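Local coordinates for P91 (Metagenome, PDB 4ZI5), which promiscuously hydrolyses phosphotriesters and, as a dienelactone hydrolase-like alpha/beta hydrolase, probably also cleaves carboxylic ester bonds, at residues A13-K18 and W34-S39; G30-D35 and T115-V120. All blocks are in the same frame, centred on the assembly; numbering follows the deposited sequence.

Interactions 1 and 2 lie about 9 Å apart, centre to centre, at the antiparallel end of the main sheet, and share Trp34 and Asp35. Strand 15-23 comes first in the chain and turns back into strand 26-34, so interaction 1 is the contact of near neighbours. Interaction 2 brings the second strand against residues 115-120, which follow helix 100-115 some 80 residues later. A backbone bond from Phe32 N to Arg17 O and a salt bridge between Arg17 NH1 and Glu119 OE2 couple the two. Arg17 and Trp34 thus connect the N-terminal strand pair to the loop before strand 120-121.

Interaction 1: residues A13-K18 and W34-S39; sequences AMTARK and WDEGKS
Arg17 climbs past the CZ3 rim of the Trp34 indole and swings NH1 over one face. Its CB is 4.0 Å from Trp34 CZ3, CG and CD continue past the same rim, and NH1 then reaches over the ring, 3.4 Å from Trp34 CH2. CG set between the backbone N and the carbonyl carbon (chi1 71°) and a chain extended from CG to NE carry the guanidinium up over the ring. The group approaches edge-on, the two planes 70° apart. CZ lies 4.5 Å from the ring centroid, close to the ring normal, a cation-pi contact. NH1 also forms a salt bridge with Glu119 and NH2 bonds to Gln117, which should fix the group's rotation. Thr15 CB packs on the opposite indole face, a CH-pi contact 4.1 Å from the ring centroid, so the ring is sandwiched.

The backbones beneath form an antiparallel hydrogen-bonded pair: Thr15 N gives a nearly straight bond (168°) to Trp34 O at 2.9 Å, and Trp34 N returns one to Thr15 O. Thr15 OG1 donates to Glu36 OE1 at 2.7 Å on the anti side, somewhat out of the carboxylate plane, while a water joins OG1, Ala13 O and Glu36 N. Met14 CE lies 3.5 Å from Asp35 CG. The contact lies at the surface, where strand 15-23 begins and strand 26-34 ends, and Met14 also packs on helix 56-67.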
loop_
_atom_site.group_PDB
_atom_site.type_symbol
_atom_site.label_atom_id
_atom_site.label_comp_id
_atom_site.label_asym_id
_atom_site.label_seq_id
_atom_site.Cartn_x
_atom_site.Cartn_y
_atom_site.Cartn_z
ATOM N N ALA A 13 16.415 26.249 -0.990
ATOM C CA ALA A 13 14.955 26.168 -1.116
ATOM C C ALA A 13 14.483 25.901 -2.562
ATOM O O ALA A 13 15.192 26.170 -3.539
ATOM C CB ALA A 13 14.299 27.430 -0.564
ATOM N N MET A 14 13.279 25.351 -2.674
ATOM C CA MET A 14 12.661 25.131 -3.972
ATOM C C MET A 14 12.143 26.461 -4.509
ATOM O O MET A 14 11.916 27.392 -3.748
ATOM C CB MET A 14 11.524 24.119 -3.836
ATOM C CG MET A 14 11.969 22.763 -3.287
ATOM S SD MET A 14 13.228 21.971 -4.304
ATOM C CE MET A 14 14.776 22.322 -3.464
ATOM N N THR A 15 11.943 26.544 -5.816
ATOM C CA THR A 15 11.394 27.767 -6.425
ATOM C C THR A 15 10.075 27.471 -7.091
ATOM O O THR A 15 9.769 26.310 -7.411
ATOM C CB THR A 15 12.380 28.342 -7.455
ATOM O OG1 THR A 15 13.673 28.416 -6.853
ATOM C CG2 THR A 15 11.986 29.755 -7.891
ATOM N N ALA A 16 9.275 28.520 -7.284
ATOM C CA ALA A 16 7.991 28.374 -7.950
ATOM C C ALA A 16 7.781 29.541 -8.896
ATOM O O ALA A 16 8.259 30.653 -8.637
ATOM C CB ALA A 16 6.871 28.306 -6.934
ATOM N N ARG A 17 6.997 29.309 -9.938
ATOM C CA ARG A 17 6.649 30.379 -10.865
ATOM C C ARG A 17 5.266 30.130 -11.415
ATOM O O ARG A 17 4.835 28.974 -11.543
ATOM C CB ARG A 17 7.687 30.450 -11.980
ATOM C CG ARG A 17 7.665 29.297 -12.983
ATOM C CD ARG A 17 8.768 29.462 -13.999
ATOM N NE ARG A 17 8.767 28.459 -15.073
ATOM C CZ ARG A 17 9.724 27.556 -15.297
ATOM N NH1 ARG A 17 10.772 27.417 -14.479
ATOM N NH2 ARG A 17 9.604 26.749 -16.353
ATOM N N LYS A 18 4.570 31.213 -11.782
ATOM C CA LYS A 18 3.255 31.083 -12.389
ATOM C C LYS A 18 3.381 30.637 -13.835
ATOM O O LYS A 18 4.354 30.995 -14.522
ATOM C CB LYS A 18 2.482 32.397 -12.292
ATOM C CG LYS A 18 2.238 32.848 -10.851
ATOM C CD LYS A 18 1.445 31.841 -10.034
ATOM C CE LYS A 18 1.598 32.058 -8.535
ATOM N NZ LYS A 18 1.546 33.453 -8.028
ATOM N N TRP A 34 10.085 23.728 -9.011
ATOM C CA TRP A 34 11.282 22.974 -9.366
ATOM C C TRP A 34 12.473 23.390 -8.480
ATOM O O TRP A 34 12.448 24.454 -7.823
ATOM C CB TRP A 34 11.591 23.131 -10.880
ATOM C CG TRP A 34 12.333 24.383 -11.221
ATOM C CD1 TRP A 34 13.664 24.484 -11.585
ATOM C CD2 TRP A 34 11.819 25.729 -11.206
ATOM N NE1 TRP A 34 13.993 25.805 -11.778
ATOM C CE2 TRP A 34 12.879 26.585 -11.570
ATOM C CE3 TRP A 34 10.572 26.290 -10.912
ATOM C CZ2 TRP A 34 12.731 27.979 -11.639
ATOM C CZ3 TRP A 34 10.429 27.689 -10.973
ATOM C CH2 TRP A 34 11.500 28.505 -11.325
ATOM N N ASP A 35 13.478 22.514 -8.439
ATOM C CA ASP A 35 14.743 22.807 -7.759
ATOM C C ASP A 35 15.706 23.441 -8.763
ATOM O O ASP A 35 16.179 22.764 -9.678
ATOM C CB ASP A 35 15.328 21.495 -7.212
ATOM C CG ASP A 35 16.586 21.690 -6.364
ATOM O OD1 ASP A 35 17.115 22.816 -6.207
ATOM O OD2 ASP A 35 17.012 20.680 -5.791
ATOM N N GLU A 36 16.011 24.733 -8.580
ATOM C CA GLU A 36 17.031 25.427 -9.408
ATOM C C GLU A 36 18.430 24.857 -9.212
ATOM O O GLU A 36 19.283 25.002 -10.090
ATOM C CB GLU A 36 17.099 26.928 -9.095
ATOM C CG GLU A 36 15.835 27.701 -9.396
ATOM C CD GLU A 36 15.999 29.214 -9.219
ATOM O OE1 GLU A 36 15.640 29.752 -8.160
ATOM O OE2 GLU A 36 16.478 29.870 -10.158
ATOM N N GLY A 37 18.665 24.208 -8.071
ATOM C CA GLY A 37 19.930 23.517 -7.804
ATOM C C GLY A 37 20.190 22.306 -8.682
ATOM O O GLY A 37 21.337 21.886 -8.826
ATOM N N LYS A 38 19.133 21.737 -9.262
ATOM C CA LYS A 38 19.239 20.627 -10.188
ATOM C C LYS A 38 19.154 21.131 -11.626
ATOM O O LYS A 38 18.264 21.898 -11.981
ATOM C CB LYS A 38 18.107 19.640 -9.905
ATOM C CG LYS A 38 18.119 18.377 -10.745
ATOM C CD LYS A 38 17.167 17.359 -10.129
ATOM C CE LYS A 38 17.054 16.084 -10.943
ATOM N NZ LYS A 38 15.881 15.278 -10.500
ATOM N N SER A 39 20.058 20.665 -12.472
ATOM C CA SER A 39 20.105 21.114 -13.853
ATOM C C SER A 39 19.550 20.047 -14.800
ATOM O O SER A 39 19.744 18.859 -14.579
ATOM C CB SER A 39 21.547 21.471 -14.206
ATOM O OG SER A 39 21.562 22.420 -15.246
HETATM O O HOH W 1 15.305 26.185 -6.263
#

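Interaction 2: residues G30-D35 and T115-V120; sequences GEFHWD and TAQPEV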
loop_
_atom_site.group_PDB
_atom_site.type_symbol
_atom_site.label_atom_id
_atom_site.label_comp_id
_atom_site.label_asym_id
_atom_site.label_seq_id
_atom_site.Cartn_x
_atom_site.Cartn_y
_atom_site.Cartn_z
ATOM N N GLY A 30 -1.579 28.149 -13.434
ATOM C CA GLY A 30 -0.988 27.145 -12.547
ATOM C C GLY A 30 0.285 27.666 -11.882
ATOM O O GLY A 30 0.776 28.754 -12.201
ATOM N N GLU A 31 0.844 26.867 -10.977
ATOM C CA GLU A 31 2.099 27.201 -10.313
ATOM C C GLU A 31 3.058 26.037 -10.430
ATOM O O GLU A 31 2.736 24.918 -10.023
ATOM C CB GLU A 31 1.871 27.573 -8.820
ATOM C CG GLU A 31 3.098 28.181 -8.169
ATOM C CD GLU A 31 2.846 28.597 -6.753
ATOM O OE1 GLU A 31 2.697 29.815 -6.535
ATOM O OE2 GLU A 31 2.768 27.712 -5.872
ATOM N N PHE A 32 4.226 26.323 -11.006
ATOM C CA PHE A 32 5.235 25.336 -11.367
ATOM C C PHE A 32 6.367 25.395 -10.352
ATOM O O PHE A 32 6.939 26.464 -10.116
ATOM C CB PHE A 32 5.767 25.640 -12.758
ATOM C CG PHE A 32 6.810 24.699 -13.240
ATOM C CD1 PHE A 32 6.477 23.409 -13.636
ATOM C CD2 PHE A 32 8.141 25.111 -13.343
ATOM C CE1 PHE A 32 7.434 22.548 -14.107
ATOM C CE2 PHE A 32 9.117 24.262 -13.824
ATOM C CZ PHE A 32 8.763 22.978 -14.223
ATOM N N HIS A 33 6.694 24.226 -9.779
ATOM C CA HIS A 33 7.719 24.085 -8.754
ATOM C C HIS A 33 8.871 23.236 -9.235
ATOM O O HIS A 33 8.673 22.143 -9.784
ATOM C CB HIS A 33 7.119 23.445 -7.512
ATOM C CG HIS A 33 6.074 24.281 -6.853
ATOM N ND1 HIS A 33 6.222 24.776 -5.581
ATOM C CD2 HIS A 33 4.864 24.712 -7.290
ATOM C CE1 HIS A 33 5.158 25.492 -5.265
ATOM N NE2 HIS A 33 4.314 25.460 -6.276
ATOM N N TRP A 34 10.085 23.728 -9.011
ATOM C CA TRP A 34 11.282 22.974 -9.366
ATOM C C TRP A 34 12.473 23.390 -8.480
ATOM O O TRP A 34 12.448 24.454 -7.823
ATOM C CB TRP A 34 11.591 23.131 -10.880
ATOM C CG TRP A 34 12.333 24.383 -11.221
ATOM C CD1 TRP A 34 13.664 24.484 -11.585
ATOM C CD2 TRP A 34 11.819 25.729 -11.206
ATOM N NE1 TRP A 34 13.993 25.805 -11.778
ATOM C CE2 TRP A 34 12.879 26.585 -11.570
ATOM C CE3 TRP A 34 10.572 26.290 -10.912
ATOM C CZ2 TRP A 34 12.731 27.979 -11.639
ATOM C CZ3 TRP A 34 10.429 27.689 -10.973
ATOM C CH2 TRP A 34 11.500 28.505 -11.325
ATOM N N ASP A 35 13.478 22.514 -8.439
ATOM C CA ASP A 35 14.743 22.807 -7.759
ATOM C C ASP A 35 15.706 23.441 -8.763
ATOM O O ASP A 35 16.179 22.764 -9.678
ATOM C CB ASP A 35 15.328 21.495 -7.212
ATOM C CG ASP A 35 16.586 21.690 -6.364
ATOM O OD1 ASP A 35 17.115 22.816 -6.207
ATOM O OD2 ASP A 35 17.012 20.680 -5.791
ATOM N N THR A 115 4.281 19.825 -19.606
ATOM C CA THR A 115 5.213 19.313 -20.615
ATOM C C THR A 115 5.873 20.436 -21.444
ATOM O O THR A 115 6.973 20.276 -21.930
ATOM C CB THR A 115 4.553 18.251 -21.544
ATOM O OG1 THR A 115 3.514 18.830 -22.312
ATOM C CG2 THR A 115 3.969 17.126 -20.742
ATOM N N ALA A 116 5.206 21.578 -21.520
ATOM C CA ALA A 116 5.773 22.793 -22.081
ATOM C C ALA A 116 6.987 23.357 -21.346
ATOM O O ALA A 116 7.754 24.110 -21.949
ATOM C CB ALA A 116 4.713 23.853 -22.156
ATOM N N GLN A 117 7.188 23.007 -20.073
ATOM C CA GLN A 117 8.260 23.626 -19.313
ATOM C C GLN A 117 9.564 22.938 -19.653
ATOM O O GLN A 117 9.612 21.712 -19.659
ATOM C CB GLN A 117 7.982 23.594 -17.815
ATOM C CG GLN A 117 6.637 24.157 -17.401
ATOM C CD GLN A 117 6.363 25.517 -18.015
ATOM O OE1 GLN A 117 7.193 26.423 -17.913
ATOM N NE2 GLN A 117 5.234 25.647 -18.712
ATOM N N PRO A 118 10.641 23.720 -19.925
ATOM C CA PRO A 118 11.899 23.078 -20.368
ATOM C C PRO A 118 12.618 22.169 -19.360
ATOM O O PRO A 118 13.458 21.354 -19.759
ATOM C CB PRO A 118 12.795 24.267 -20.764
ATOM C CG PRO A 118 11.838 25.385 -21.012
ATOM C CD PRO A 118 10.729 25.192 -20.025
ATOM N N GLU A 119 12.275 22.288 -18.086
ATOM C CA GLU A 119 12.799 21.417 -17.052
ATOM C C GLU A 119 12.189 20.011 -17.045
ATOM O O GLU A 119 12.689 19.147 -16.325
ATOM C CB GLU A 119 12.571 22.037 -15.667
ATOM C CG GLU A 119 13.242 23.373 -15.452
ATOM C CD GLU A 119 12.370 24.565 -15.806
ATOM O OE1 GLU A 119 11.339 24.429 -16.530
ATOM O OE2 GLU A 119 12.742 25.671 -15.362
ATOM N N VAL A 120 11.130 19.793 -17.817
ATOM C CA VAL A 120 10.388 18.526 -17.818
ATOM C C VAL A 120 10.827 17.643 -18.967
ATOM O O VAL A 120 10.808 18.066 -20.118
ATOM C CB VAL A 120 8.862 18.785 -17.924
ATOM C CG1 VAL A 120 8.045 17.486 -18.026
ATOM C CG2 VAL A 120 8.394 19.572 -16.708
#
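Phe32 slides its ring beneath the aliphatic part of Gln117, the two side chains running in opposite directions. Gln117 CG stands 3.9 Å from the ring centroid, close to the ring normal, which identifies a CH-pi contact over the face; Gln117 CB continues the overlap toward the rim, 3.7 Å from Phe32 CZ. The ring arrives there because its CG is anti to the backbone N (chi1 180°), carrying it from the strand toward residues 115-120. At its edge, near its plane, Phe32 CE1 meets Val120 CG2 at 4.1 Å.

The Gln117 chain bends at chi2, and its amide plane lies 53° from the ring, so the amide is not stacked on the phenyl. Instead NE2 bonds to Ala113 O.

Glu119 bends at chi2 (92°) and splits its carboxylate between the two aromatic side chains. OE1 approaches Phe32 CE2 obliquely at 3.5 Å, while OE2 lies over the Trp34 face that Arg17 NH1 also occupies, 3.8 Å from Trp34 NE1 and not hydrogen-bonded to it. The salt bridge to Arg17 would probably keep the Glu119 carboxylate charged. The turn carrying these groups is type I, from Gln117 to Val120, closed by a bond from Val120 N to Gln117 O at 3.1 Å.

No hydrogen bond joins the two segments; side-chain packing alone makes the contact. Phe32 also touches strands 15-23 and 71-74. In this protein the connection from helix 100-115 to strand 120-121 thus packs on strand 26-34, which runs antiparallel to both of those strands; such an antiparallel strand near the N-terminus of an otherwise largely parallel sheet is a feature of the alpha/beta hydrolase fold.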